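Local structure of acetyl transferase (Salmonella typhimurium, 1S7K) at residues Ile135-Arg138 and Ser144-Val147; Ile112-Leu117 and Arg149-Thr154; Ile130-Ile135 and Thr154-Met159; Leu85-Ile90 and Lys95-Gly100; Tyr69-Leu74 and Thr122-Arg127. The protein is a GNAT-family N-alpha-acetyltransferase that probably transfers the acetyl group of acetyl-coenzyme A to the N-terminal amino group of ribosomal protein L7/L12. All coordinates share one frame; numbering follows the deposited sequence.

Interaction 1: residues Ile135-Arg138 and Ser144-Val147; sequences IKCR and SNAV
C137, near the end of strand 132-138, meets S144 of helix 142-150 through its CB and N145 through its sulfur. The methylenes touch directly, C137 CB lying 3.5 Å from S144 CB, a close approach suited to two small side chains. SG takes the position between the backbone N and the carbonyl carbon (chi1 62°), which turns it toward the flat amide of N145; SG is 3.6 Å from N145 OD1, with the amide carbon and nitrogen at similar range. The polar link lies one residue further on: N145 ND2 donates to R138 O over 2.9 Å, with an N-H...O angle of 144°. The donor lies in the plane of the R138 carbonyl, and the oxygen sits close to the amide plane of N145.

Asparagine suits this place because both ends of its amide are used. ND2 also bonds to N141 O, while OD1 accepts from Y175 OH and N173 ND2, so four partners fix the rotation of a buried group. N141 OD1 accepts a hydrogen bond from the backbone N of S144, and the guanidinium of R138 pairs with D140.

C137 is the residue seen joined covalently to CoA in another structure of this protein, and N141 and Y101 are also CoA contacts; S144 lies against both of these. Helix 142-150 thus rests on strand 132-138 with Y101 of strand 96-103 touching S144 and V147, Y175 of strand 168-178 touching C137, and L117 and M113 of helix 112-127 meeting I135 and V147 respectively.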
# COMPACT_ATOMS: atom_id res chain seq x y z
N ILE A 135 -10.62 1.92 -2.78
CA ILE A 135 -11.17 0.58 -2.45
C ILE A 135 -10.42 -0.44 -3.27
O ILE A 135 -10.48 -0.39 -4.53
CB ILE A 135 -12.67 0.43 -2.80
CG1 ILE A 135 -13.49 1.22 -1.79
CG2 ILE A 135 -13.07 -1.13 -2.79
CD1 ILE A 135 -15.00 1.46 -2.12
N LYS A 136 -9.71 -1.36 -2.60
CA LYS A 136 -9.05 -2.45 -3.32
C LYS A 136 -9.89 -3.65 -2.93
O LYS A 136 -10.14 -3.86 -1.71
CB LYS A 136 -7.61 -2.65 -2.81
CG LYS A 136 -6.64 -1.56 -3.21
CD LYS A 136 -5.36 -1.60 -2.37
CE LYS A 136 -4.51 -2.75 -2.72
NZ LYS A 136 -3.39 -2.84 -1.69
N CYS A 137 -10.43 -4.37 -3.93
CA CYS A 137 -11.18 -5.58 -3.56
C CYS A 137 -11.01 -6.63 -4.65
O CYS A 137 -10.81 -6.29 -5.84
CB CYS A 137 -12.64 -5.23 -3.40
SG CYS A 137 -13.47 -4.58 -4.91
N ARG A 138 -11.11 -7.91 -4.28
CA ARG A 138 -10.94 -8.99 -5.25
C ARG A 138 -11.92 -8.81 -6.40
O ARG A 138 -13.05 -8.36 -6.20
CB ARG A 138 -11.18 -10.35 -4.60
CG ARG A 138 -10.04 -10.79 -3.69
CD ARG A 138 -10.31 -12.23 -3.08
NE ARG A 138 -11.70 -12.65 -3.23
CZ ARG A 138 -12.71 -12.38 -2.40
NH1 ARG A 138 -13.91 -12.82 -2.72
NH2 ARG A 138 -12.53 -11.70 -1.25
N SER A 144 -18.21 -6.18 -2.58
CA SER A 144 -17.33 -4.97 -2.58
C SER A 144 -17.30 -4.23 -3.92
O SER A 144 -17.28 -2.98 -3.96
CB SER A 144 -15.91 -5.35 -2.15
OG SER A 144 -15.85 -5.67 -0.75
N ASN A 145 -17.32 -4.97 -5.03
CA ASN A 145 -17.34 -4.28 -6.32
C ASN A 145 -18.61 -3.45 -6.49
O ASN A 145 -18.55 -2.33 -6.99
CB ASN A 145 -17.17 -5.27 -7.47
CG ASN A 145 -15.73 -5.72 -7.61
OD1 ASN A 145 -14.88 -4.96 -8.19
ND2 ASN A 145 -15.42 -6.93 -7.10
N ALA A 146 -19.74 -3.97 -6.03
CA ALA A 146 -20.97 -3.22 -6.15
C ALA A 146 -20.95 -1.94 -5.27
O ALA A 146 -21.45 -0.88 -5.70
CB ALA A 146 -22.17 -4.15 -5.83
N VAL A 147 -20.35 -2.02 -4.07
CA VAL A 147 -20.25 -0.82 -3.22
C VAL A 147 -19.41 0.20 -3.99
O VAL A 147 -19.79 1.36 -4.10
CB VAL A 147 -19.56 -1.16 -1.84
CG1 VAL A 147 -19.26 0.10 -1.08
CG2 VAL A 147 -20.54 -2.02 -0.97

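Interaction 2: residues Ile112-Leu117 and Arg149-Thr154; sequences IMSQSL and RRNHFT
The CoA-binding start of helix 112-127 is where S114 meets N151, in the Schellman turn that closes helix 142-150. N151 ND2 points its hydrogen almost straight at S114 OG, 2.8 Å away with an N-H...O angle of 175°, and the hydroxyl lies within 5° of the amide plane. The chi1 of S114, -70°, sets OG beside its own backbone N, where it meets the amide. The other hydrogen bond of ND2 runs to V147 O, so the amide ties the end of its own helix to the neighbouring one. OD1 comes within 3.0 Å of S114 O; both are acceptors and do not bond. OD1 also receives a weak bond from Q118 NE2.

About one helical turn on from S114 the contact turns apolar: L117 CD2 reaches the F153 ring obliquely, 3.9 Å from CE1, the two side chains coming from opposite directions. Leucine and phenylalanine suit this buried place between helix and sheet, where I99 touches each of them.

H152, with positive phi, is the C-prime residue of the turn: its N bonds to R149 O and F153 N to A148 O. In another structure of this protein R150 contacts CoA from the end of helix 142-150. I112, M113 and S114 do so too and, with G109 and G111 just ahead, form the glycine-rich loop and helix N-terminus characteristic of the GNAT fold, where the pyrophosphate of CoA is typically held.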
# COMPACT_ATOMS: atom_id res chain seq x y z
N ILE A 112 -26.49 0.30 3.70
CA ILE A 112 -25.99 0.88 4.97
C ILE A 112 -24.51 1.26 4.76
O ILE A 112 -24.06 2.32 5.24
CB ILE A 112 -26.08 -0.16 6.12
CG1 ILE A 112 -27.57 -0.42 6.43
CG2 ILE A 112 -25.34 0.36 7.34
CD1 ILE A 112 -27.85 -1.60 7.53
N MET A 113 -23.75 0.39 4.09
CA MET A 113 -22.32 0.71 3.82
C MET A 113 -22.28 1.85 2.83
O MET A 113 -21.53 2.80 3.02
CB MET A 113 -21.59 -0.53 3.31
CG MET A 113 -20.16 -0.33 2.86
SD MET A 113 -19.14 0.57 3.99
CE MET A 113 -19.32 -0.16 5.30
N SER A 114 -23.11 1.81 1.80
CA SER A 114 -23.08 2.92 0.80
C SER A 114 -23.39 4.30 1.43
O SER A 114 -22.69 5.28 1.14
CB SER A 114 -24.07 2.64 -0.32
OG SER A 114 -23.62 1.54 -1.13
N GLN A 115 -24.39 4.36 2.29
CA GLN A 115 -24.74 5.64 2.88
C GLN A 115 -23.70 5.99 3.89
O GLN A 115 -23.27 7.15 3.95
CB GLN A 115 -26.15 5.60 3.55
CG GLN A 115 -27.27 5.46 2.55
CD GLN A 115 -28.62 5.61 3.19
OE1 GLN A 115 -29.43 6.51 2.81
NE2 GLN A 115 -28.89 4.76 4.15
N SER A 116 -23.23 5.00 4.65
CA SER A 116 -22.21 5.32 5.67
C SER A 116 -20.91 5.81 5.02
O SER A 116 -20.27 6.77 5.48
CB SER A 116 -21.88 4.08 6.52
OG SER A 116 -23.01 3.83 7.36
N LEU A 117 -20.54 5.16 3.93
CA LEU A 117 -19.28 5.56 3.26
C LEU A 117 -19.38 6.93 2.62
O LEU A 117 -18.46 7.73 2.77
CB LEU A 117 -18.88 4.50 2.25
CG LEU A 117 -17.63 4.82 1.41
CD1 LEU A 117 -16.39 5.05 2.32
CD2 LEU A 117 -17.42 3.67 0.43
N ARG A 149 -18.95 0.63 -7.17
CA ARG A 149 -19.71 1.25 -8.27
C ARG A 149 -20.88 2.11 -7.84
O ARG A 149 -21.08 3.15 -8.42
CB ARG A 149 -20.18 0.17 -9.26
CG ARG A 149 -19.02 -0.53 -10.02
CD ARG A 149 -19.65 -1.49 -11.07
NE ARG A 149 -20.54 -2.43 -10.41
CZ ARG A 149 -20.26 -3.71 -10.21
NH1 ARG A 149 -19.11 -4.22 -10.65
NH2 ARG A 149 -21.11 -4.47 -9.54
N ARG A 150 -21.66 1.70 -6.85
CA ARG A 150 -22.80 2.47 -6.36
C ARG A 150 -22.36 3.80 -5.72
O ARG A 150 -23.17 4.71 -5.60
CB ARG A 150 -23.56 1.72 -5.26
CG ARG A 150 -24.23 0.45 -5.67
CD ARG A 150 -25.66 0.64 -6.17
NE ARG A 150 -26.05 -0.62 -6.79
CZ ARG A 150 -27.22 -0.86 -7.34
NH1 ARG A 150 -28.16 0.08 -7.35
NH2 ARG A 150 -27.45 -2.06 -7.88
N ASN A 151 -21.10 3.89 -5.27
CA ASN A 151 -20.65 5.08 -4.63
C ASN A 151 -19.72 5.93 -5.49
O ASN A 151 -18.92 6.70 -4.99
CB ASN A 151 -20.08 4.66 -3.28
CG ASN A 151 -21.21 4.10 -2.39
OD1 ASN A 151 -21.90 4.88 -1.73
ND2 ASN A 151 -21.45 2.75 -2.45
N HIS A 152 -19.87 5.70 -6.77
CA HIS A 152 -19.21 6.46 -7.85
C HIS A 152 -17.71 6.44 -7.85
O HIS A 152 -17.07 7.49 -8.10
CB HIS A 152 -19.72 7.90 -7.79
CG HIS A 152 -21.17 8.00 -7.43
ND1 HIS A 152 -22.17 7.57 -8.28
CD2 HIS A 152 -21.78 8.37 -6.28
CE1 HIS A 152 -23.34 7.67 -7.67
NE2 HIS A 152 -23.13 8.15 -6.45
N PHE A 153 -17.13 5.29 -7.50
CA PHE A 153 -15.67 5.17 -7.54
C PHE A 153 -15.29 4.86 -8.99
O PHE A 153 -16.05 4.21 -9.72
CB PHE A 153 -15.16 4.02 -6.65
CG PHE A 153 -15.11 4.34 -5.16
CD1 PHE A 153 -16.27 4.57 -4.43
CD2 PHE A 153 -13.88 4.45 -4.50
CE1 PHE A 153 -16.21 4.90 -3.07
CE2 PHE A 153 -13.79 4.77 -3.16
CZ PHE A 153 -14.95 5.01 -2.43
N THR A 154 -14.10 5.28 -9.41
CA THR A 154 -13.66 5.00 -10.77
C THR A 154 -12.70 3.84 -10.69
O THR A 154 -11.86 3.83 -9.79
CB THR A 154 -12.90 6.23 -11.34
OG1 THR A 154 -13.83 7.31 -11.48
CG2 THR A 154 -12.29 5.86 -12.72

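Interaction 3: residues Ile130-Ile135 and Thr154-Met159; sequences IRRFVI and TLEGCM
The guanidinium of R132 and the carboxylate of E156 meet edge against edge, their planes only 13° apart, and the carboxylate carbon lies in the guanidinium plane. The grip is end-on and two-pronged. R132 NH1 donates to E156 OE2 over 2.7 Å and R132 NH2 to E156 OE1 over 2.8 Å, both nearly straight, the first at 171°. Each oxygen uses its syn lone pair, the arrangement in which arginine and a carboxylate match atom for atom. The chains arrive from opposite directions: R132 has CG anti to the backbone N (chi1 -178°) and is extended from CG to NE, and E156 is extended beyond CG, so the charged ends meet well away from either backbone.

M159 of the second subunit packs on both residues. The same subunit also reaches the polar ends, since E156 OE1 accepts from K160 N and R132 NH2 gives a weak bond to K160 O of that chain. The pair thus lies in the dimer interface, R132 buried and E156 partly so, with its polar ends bonded across it.

E156 and G157 form a classic beta bulge opposite M174, and the fully extended backbone of G157 comes easily to a residue without a side chain. Strands 132-138 and 154-165 are not neighbours in the sheet. Strand 168-178 runs between them, and the salt bridge spans it over A176, whose small side chain touches both R132 and E156; on its other side strand 132-138 is paired with strand 96-103.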
# COMPACT_ATOMS: atom_id res chain seq x y z
N ILE A 130 -8.06 14.06 4.23
CA ILE A 130 -8.07 12.94 3.27
C ILE A 130 -8.87 13.45 2.05
O ILE A 130 -9.99 13.96 2.23
CB ILE A 130 -8.73 11.67 3.83
CG1 ILE A 130 -8.09 11.32 5.18
CG2 ILE A 130 -8.57 10.48 2.84
CD1 ILE A 130 -8.41 9.92 5.65
N ARG A 131 -8.32 13.25 0.84
CA ARG A 131 -8.91 13.66 -0.43
C ARG A 131 -9.02 12.49 -1.45
O ARG A 131 -9.82 12.54 -2.34
CB ARG A 131 -8.06 14.75 -1.11
CG ARG A 131 -6.65 14.24 -1.55
CD ARG A 131 -5.75 15.43 -1.85
NE ARG A 131 -6.34 16.23 -2.93
CZ ARG A 131 -6.34 15.87 -4.23
NH1 ARG A 131 -5.81 14.72 -4.63
NH2 ARG A 131 -6.89 16.67 -5.12
N ARG A 132 -8.25 11.43 -1.26
CA ARG A 132 -8.24 10.29 -2.19
C ARG A 132 -8.70 9.04 -1.40
O ARG A 132 -8.05 8.60 -0.43
CB ARG A 132 -6.81 10.07 -2.77
CG ARG A 132 -6.77 8.86 -3.83
CD ARG A 132 -5.31 8.67 -4.40
NE ARG A 132 -5.12 7.29 -4.83
CZ ARG A 132 -5.66 6.76 -5.93
NH1 ARG A 132 -5.50 5.47 -6.19
NH2 ARG A 132 -6.26 7.53 -6.84
N PHE A 133 -9.85 8.50 -1.78
CA PHE A 133 -10.39 7.36 -1.06
C PHE A 133 -10.28 6.17 -1.95
O PHE A 133 -10.73 6.23 -3.10
CB PHE A 133 -11.87 7.61 -0.70
CG PHE A 133 -12.06 8.83 0.14
CD1 PHE A 133 -12.28 10.07 -0.46
CD2 PHE A 133 -11.95 8.75 1.52
CE1 PHE A 133 -12.37 11.21 0.30
CE2 PHE A 133 -12.05 9.92 2.31
CZ PHE A 133 -12.27 11.16 1.67
N VAL A 134 -9.66 5.11 -1.46
CA VAL A 134 -9.42 3.95 -2.30
C VAL A 134 -10.03 2.68 -1.85
O VAL A 134 -10.04 2.43 -0.66
CB VAL A 134 -7.89 3.71 -2.38
CG1 VAL A 134 -7.56 2.51 -3.31
CG2 VAL A 134 -7.21 5.03 -2.94
N ILE A 135 -10.62 1.92 -2.78
CA ILE A 135 -11.17 0.58 -2.45
C ILE A 135 -10.42 -0.44 -3.27
O ILE A 135 -10.48 -0.39 -4.53
CB ILE A 135 -12.67 0.43 -2.80
CG1 ILE A 135 -13.49 1.22 -1.79
CG2 ILE A 135 -13.07 -1.13 -2.79
CD1 ILE A 135 -15.00 1.46 -2.12
N THR A 154 -14.10 5.28 -9.41
CA THR A 154 -13.66 5.00 -10.77
C THR A 154 -12.70 3.84 -10.69
O THR A 154 -11.86 3.83 -9.79
CB THR A 154 -12.90 6.23 -11.34
OG1 THR A 154 -13.83 7.31 -11.48
CG2 THR A 154 -12.29 5.86 -12.72
N LEU A 155 -12.88 2.82 -11.54
CA LEU A 155 -11.94 1.68 -11.55
C LEU A 155 -10.66 2.18 -12.24
O LEU A 155 -10.67 2.56 -13.42
CB LEU A 155 -12.52 0.50 -12.35
CG LEU A 155 -11.63 -0.77 -12.49
CD1 LEU A 155 -11.35 -1.39 -11.16
CD2 LEU A 155 -12.33 -1.79 -13.35
N GLU A 156 -9.58 2.23 -11.47
CA GLU A 156 -8.26 2.67 -11.94
C GLU A 156 -7.41 1.56 -12.51
O GLU A 156 -6.47 1.84 -13.29
CB GLU A 156 -7.50 3.32 -10.80
CG GLU A 156 -8.18 4.60 -10.33
CD GLU A 156 -7.34 5.30 -9.25
OE1 GLU A 156 -7.43 6.51 -9.13
OE2 GLU A 156 -6.61 4.62 -8.52
N GLY A 157 -7.69 0.31 -12.10
CA GLY A 157 -6.89 -0.80 -12.63
C GLY A 157 -7.20 -2.10 -11.93
O GLY A 157 -7.93 -2.13 -10.92
N CYS A 158 -6.55 -3.15 -12.42
CA CYS A 158 -6.70 -4.52 -11.90
C CYS A 158 -5.30 -5.04 -11.57
O CYS A 158 -4.46 -5.15 -12.47
CB CYS A 158 -7.32 -5.37 -13.00
SG CYS A 158 -7.71 -7.00 -12.36
N MET A 159 -5.02 -5.32 -10.27
CA MET A 159 -3.71 -5.80 -9.87
C MET A 159 -3.74 -7.32 -9.95
O MET A 159 -4.49 -7.94 -9.24
CB MET A 159 -3.50 -5.35 -8.44
CG MET A 159 -3.55 -3.77 -8.35
SD MET A 159 -3.70 -3.20 -6.64
CE MET A 159 -2.23 -3.72 -5.93

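Interaction 4: residues Leu85-Ile90 and Lys95-Gly100; sequences LSFNAI and KAAYIG
F87 and I99 stand side by side on one face of the beta hairpin formed by strands 80-91 and 96-103, and A97 lies over the phenyl ring. The ring is met in two ways: A97 CB sits above one face, 3.9 Å from the centroid and 19° off the normal, a CH-pi contact, while I99 CG1 comes to the edge in the ring plane, 3.9 Å from F87 CE2. The small methyl of A97 suits the place over the ring, and it also touches I90 CG1 at 4.0 Å. F87 and I99 form a non-hydrogen-bonded antiparallel pair. Beyond them, F87 packs edge-to-face with Y124 and touches L120, so this face lies under helix 112-127.

S86 and G100 are a hydrogen-bonded pair: S86 N to G100 O and G100 N to S86 O are both 2.8 Å. Y98, on the opposite face, directs its hydroxyl to E91, and its side chain packs on M159 of the second subunit; its N bonds to A89 O. The hairpin closes through a G1 bulge in which K95, with positive phi, and A96 face E91. At G100 the absence of a side chain lets the N88 amide lie close over the backbone, with N88 ND2 3.5 Å from G100 CA.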
# COMPACT_ATOMS: atom_id res chain seq x y z
N LEU A 85 -16.62 0.02 9.59
CA LEU A 85 -16.21 0.77 8.39
C LEU A 85 -14.82 1.34 8.75
O LEU A 85 -14.67 2.14 9.74
CB LEU A 85 -17.18 1.90 8.08
CG LEU A 85 -16.83 2.74 6.87
CD1 LEU A 85 -16.50 1.86 5.71
CD2 LEU A 85 -18.01 3.68 6.51
N SER A 86 -13.79 0.91 8.00
CA SER A 86 -12.40 1.29 8.29
C SER A 86 -11.63 1.94 7.17
O SER A 86 -11.99 1.77 6.01
CB SER A 86 -11.58 0.05 8.70
OG SER A 86 -12.12 -0.59 9.85
N PHE A 87 -10.59 2.68 7.53
CA PHE A 87 -9.64 3.19 6.57
C PHE A 87 -8.50 2.24 7.05
O PHE A 87 -7.90 2.45 8.12
CB PHE A 87 -9.29 4.66 6.83
CG PHE A 87 -10.29 5.64 6.31
CD1 PHE A 87 -10.39 6.93 6.86
CD2 PHE A 87 -11.11 5.32 5.25
CE1 PHE A 87 -11.32 7.86 6.37
CE2 PHE A 87 -12.04 6.24 4.75
CZ PHE A 87 -12.15 7.52 5.31
N ASN A 88 -8.29 1.15 6.30
CA ASN A 88 -7.30 0.17 6.71
C ASN A 88 -5.94 0.80 6.92
O ASN A 88 -5.19 0.37 7.81
CB ASN A 88 -7.16 -0.94 5.70
CG ASN A 88 -8.43 -1.76 5.58
OD1 ASN A 88 -9.12 -1.98 6.57
ND2 ASN A 88 -8.72 -2.24 4.36
N ALA A 89 -5.59 1.78 6.09
CA ALA A 89 -4.32 2.49 6.25
C ALA A 89 -4.52 3.87 5.66
O ALA A 89 -5.40 4.08 4.80
CB ALA A 89 -3.21 1.80 5.50
N ILE A 90 -3.67 4.82 6.05
CA ILE A 90 -3.72 6.18 5.52
C ILE A 90 -2.29 6.55 5.20
O ILE A 90 -1.37 6.07 5.90
CB ILE A 90 -4.28 7.17 6.56
CG1 ILE A 90 -5.78 6.90 6.77
CG2 ILE A 90 -4.05 8.62 6.12
CD1 ILE A 90 -6.40 7.61 7.96
N LYS A 95 -2.57 12.21 1.57
CA LYS A 95 -3.97 12.40 1.99
C LYS A 95 -4.81 11.32 1.29
O LYS A 95 -5.81 11.64 0.65
CB LYS A 95 -4.50 13.76 1.58
CG LYS A 95 -3.80 14.95 2.29
CD LYS A 95 -4.59 16.25 2.05
CE LYS A 95 -3.81 17.44 2.60
NZ LYS A 95 -4.61 18.65 2.59
N ALA A 96 -4.33 10.07 1.37
CA ALA A 96 -5.00 8.90 0.77
C ALA A 96 -5.37 7.84 1.83
O ALA A 96 -4.57 7.52 2.75
CB ALA A 96 -4.08 8.27 -0.30
N ALA A 97 -6.55 7.24 1.67
CA ALA A 97 -7.01 6.20 2.59
C ALA A 97 -7.52 5.00 1.83
O ALA A 97 -8.18 5.18 0.79
CB ALA A 97 -8.10 6.73 3.46
N TYR A 98 -7.24 3.80 2.33
CA TYR A 98 -7.76 2.58 1.70
C TYR A 98 -8.93 2.12 2.59
O TYR A 98 -8.83 2.03 3.81
CB TYR A 98 -6.67 1.51 1.64
CG TYR A 98 -5.50 1.99 0.81
CD1 TYR A 98 -4.47 2.73 1.37
CD2 TYR A 98 -5.49 1.78 -0.56
CE1 TYR A 98 -3.43 3.26 0.54
CE2 TYR A 98 -4.49 2.29 -1.37
CZ TYR A 98 -3.47 3.02 -0.83
OH TYR A 98 -2.48 3.46 -1.68
N ILE A 99 -10.06 1.88 1.97
CA ILE A 99 -11.27 1.52 2.71
C ILE A 99 -11.48 0.01 2.96
O ILE A 99 -11.31 -0.82 2.06
CB ILE A 99 -12.52 2.06 1.92
CG1 ILE A 99 -12.57 3.59 1.94
CG2 ILE A 99 -13.79 1.44 2.51
CD1 ILE A 99 -13.27 4.27 0.74
N GLY A 100 -11.94 -0.36 4.15
CA GLY A 100 -12.24 -1.79 4.40
C GLY A 100 -13.57 -1.79 5.15
O GLY A 100 -13.86 -0.80 5.75

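Interaction 5: residues Tyr69-Leu74 and Thr122-Arg127; sequences YAKMYL and THYARR
K71 and Y73, two apart on strand 71-77 and so on the same face, both carry CG beside the backbone N (chi1 -66° and -67°), which sends them toward Y124. K71 then bends at chi2 (-68°) and lays its methylenes alongside the Y124 hydroxyl, its CE 3.1 Å from Y124 OH. The two phenol rings come from opposite directions with edges facing: Y124 OH donates to Y73 OH over 2.8 Å, each oxygen lying in the plane of the other ring. Y73 OH is also bonded to E6 OE1, which extends the chain of polar atoms.

In the GNAT fold helix 112-127 packs across one face of the sheet, here nearly 14 Å from the strand segment axis, and long side chains such as these bridge that gap; F87 of the next strand meets Y124 edge-to-face.

R127 lies across Y124: its CD sits over one face of the ring, and Y124 OH lies 3.7 Å above the centre of its guanidinium. Lysine suits its position because NZ donates to H65 O and to two waters, both waters 2.7 Å from K71 NZ. Those waters also take weak bonds from R127, so they lie between two like charges whose K71 NZ and R127 NH1 are 4.4 Å apart, while R127 pairs with D129.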
# COMPACT_ATOMS: atom_id res chain seq x y z
N TYR A 69 -3.24 7.19 11.36
CA TYR A 69 -2.55 6.18 10.56
C TYR A 69 -3.50 5.19 9.95
O TYR A 69 -3.12 4.42 9.05
CB TYR A 69 -1.53 5.41 11.38
CG TYR A 69 -0.33 6.24 11.76
CD1 TYR A 69 0.48 5.87 12.82
CD2 TYR A 69 -0.06 7.46 11.10
CE1 TYR A 69 1.53 6.71 13.25
CE2 TYR A 69 0.98 8.31 11.52
CZ TYR A 69 1.77 7.92 12.60
OH TYR A 69 2.80 8.76 13.08
N ALA A 70 -4.74 5.24 10.44
CA ALA A 70 -5.84 4.35 10.02
C ALA A 70 -7.07 4.88 10.76
O ALA A 70 -6.94 5.77 11.58
CB ALA A 70 -5.57 2.87 10.51
N LYS A 71 -8.27 4.36 10.45
CA LYS A 71 -9.45 4.76 11.21
C LYS A 71 -10.28 3.55 11.39
O LYS A 71 -10.34 2.68 10.50
CB LYS A 71 -10.30 5.81 10.48
CG LYS A 71 -9.59 7.19 10.30
CD LYS A 71 -9.41 7.93 11.71
CE LYS A 71 -8.50 9.19 11.58
NZ LYS A 71 -8.40 9.73 13.00
N MET A 72 -10.90 3.42 12.56
CA MET A 72 -11.79 2.31 12.72
C MET A 72 -13.11 2.84 13.29
O MET A 72 -13.13 3.35 14.42
CB MET A 72 -11.23 1.23 13.65
CG MET A 72 -12.24 0.11 13.85
SD MET A 72 -11.59 -1.03 15.07
CE MET A 72 -12.69 -2.20 14.96
N TYR A 73 -14.20 2.77 12.49
CA TYR A 73 -15.49 3.21 12.96
C TYR A 73 -16.46 2.03 13.03
O TYR A 73 -16.42 1.08 12.25
CB TYR A 73 -16.05 4.30 12.00
CG TYR A 73 -15.29 5.60 11.99
CD1 TYR A 73 -15.54 6.59 12.95
CD2 TYR A 73 -14.32 5.86 11.02
CE1 TYR A 73 -14.82 7.84 12.94
CE2 TYR A 73 -13.59 7.06 11.01
CZ TYR A 73 -13.85 8.05 11.97
OH TYR A 73 -13.16 9.25 11.93
N LEU A 74 -17.37 2.12 13.99
CA LEU A 74 -18.43 1.16 14.17
C LEU A 74 -19.73 1.77 13.58
O LEU A 74 -20.04 2.95 13.84
CB LEU A 74 -18.63 0.89 15.68
CG LEU A 74 -17.52 0.04 16.26
CD1 LEU A 74 -17.86 -0.37 17.70
CD2 LEU A 74 -17.44 -1.25 15.44
N THR A 122 -17.42 12.47 2.82
CA THR A 122 -17.81 13.89 2.80
C THR A 122 -17.23 14.58 4.04
O THR A 122 -16.69 15.68 3.96
CB THR A 122 -19.35 13.99 2.86
OG1 THR A 122 -19.87 13.73 1.55
CG2 THR A 122 -19.78 15.37 3.42
N HIS A 123 -17.37 13.88 5.15
CA HIS A 123 -16.88 14.36 6.44
C HIS A 123 -15.34 14.56 6.40
O HIS A 123 -14.82 15.57 6.91
CB HIS A 123 -17.26 13.36 7.51
CG HIS A 123 -16.66 13.66 8.86
ND1 HIS A 123 -17.31 14.46 9.78
CD2 HIS A 123 -15.51 13.25 9.44
CE1 HIS A 123 -16.58 14.53 10.88
NE2 HIS A 123 -15.48 13.81 10.71
N TYR A 124 -14.62 13.62 5.79
CA TYR A 124 -13.16 13.79 5.72
C TYR A 124 -12.75 14.84 4.71
O TYR A 124 -11.73 15.52 4.91
CB TYR A 124 -12.49 12.46 5.43
CG TYR A 124 -12.16 11.87 6.73
CD1 TYR A 124 -10.94 12.16 7.32
CD2 TYR A 124 -13.08 11.11 7.43
CE1 TYR A 124 -10.64 11.70 8.58
CE2 TYR A 124 -12.78 10.62 8.69
CZ TYR A 124 -11.53 10.94 9.25
OH TYR A 124 -11.12 10.42 10.42
N ALA A 125 -13.52 14.98 3.63
CA ALA A 125 -13.20 16.03 2.64
C ALA A 125 -13.36 17.37 3.39
O ALA A 125 -12.56 18.34 3.19
CB ALA A 125 -14.21 15.99 1.46
N ARG A 126 -14.39 17.45 4.23
CA ARG A 126 -14.60 18.70 4.99
C ARG A 126 -13.47 18.94 6.00
O ARG A 126 -12.97 20.07 6.09
CB ARG A 126 -15.98 18.74 5.62
CG ARG A 126 -17.03 18.45 4.55
CD ARG A 126 -18.19 19.45 4.41
NE ARG A 126 -18.55 19.46 3.00
CZ ARG A 126 -19.78 19.55 2.49
NH1 ARG A 126 -20.85 19.65 3.27
NH2 ARG A 126 -19.92 19.49 1.17
N ARG A 127 -13.02 17.87 6.68
CA ARG A 127 -11.86 17.95 7.62
C ARG A 127 -10.66 18.39 6.77
O ARG A 127 -9.90 19.31 7.13
CB ARG A 127 -11.54 16.59 8.23
CG ARG A 127 -12.45 16.22 9.38
CD ARG A 127 -12.18 14.81 9.86
NE ARG A 127 -10.75 14.43 9.95
CZ ARG A 127 -10.18 13.99 11.07
NH1 ARG A 127 -8.89 13.63 11.11
NH2 ARG A 127 -10.90 13.93 12.17
O HOH W 1 -10.51 11.21 13.90
O HOH W 2 -6.56 11.55 12.29

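Interactions 1 and 2 both contribute residues to the CoA site and share helix 142-150; I135 CD1 touches F153 CZ at 3.6 Å and V147 CG1 packs on M113 CG. L85 CD1 of interaction 4 also reaches M113 SD, at 3.4 Å, so the hairpin backs the same CoA-contacting helix. Strand pairing joins interactions 3 and 4, where V134 O and I99 N are 2.7 Å apart, and interactions 4 and 5, where L85 O and Y73 N are 2.9 Å apart. Interaction 3 lies on the dimer side, E156 being about 12 Å from C137 between side chains. Interaction 5 is farthest from interaction 1, with centres about 19 Å apart, at the far end of helix 112-127.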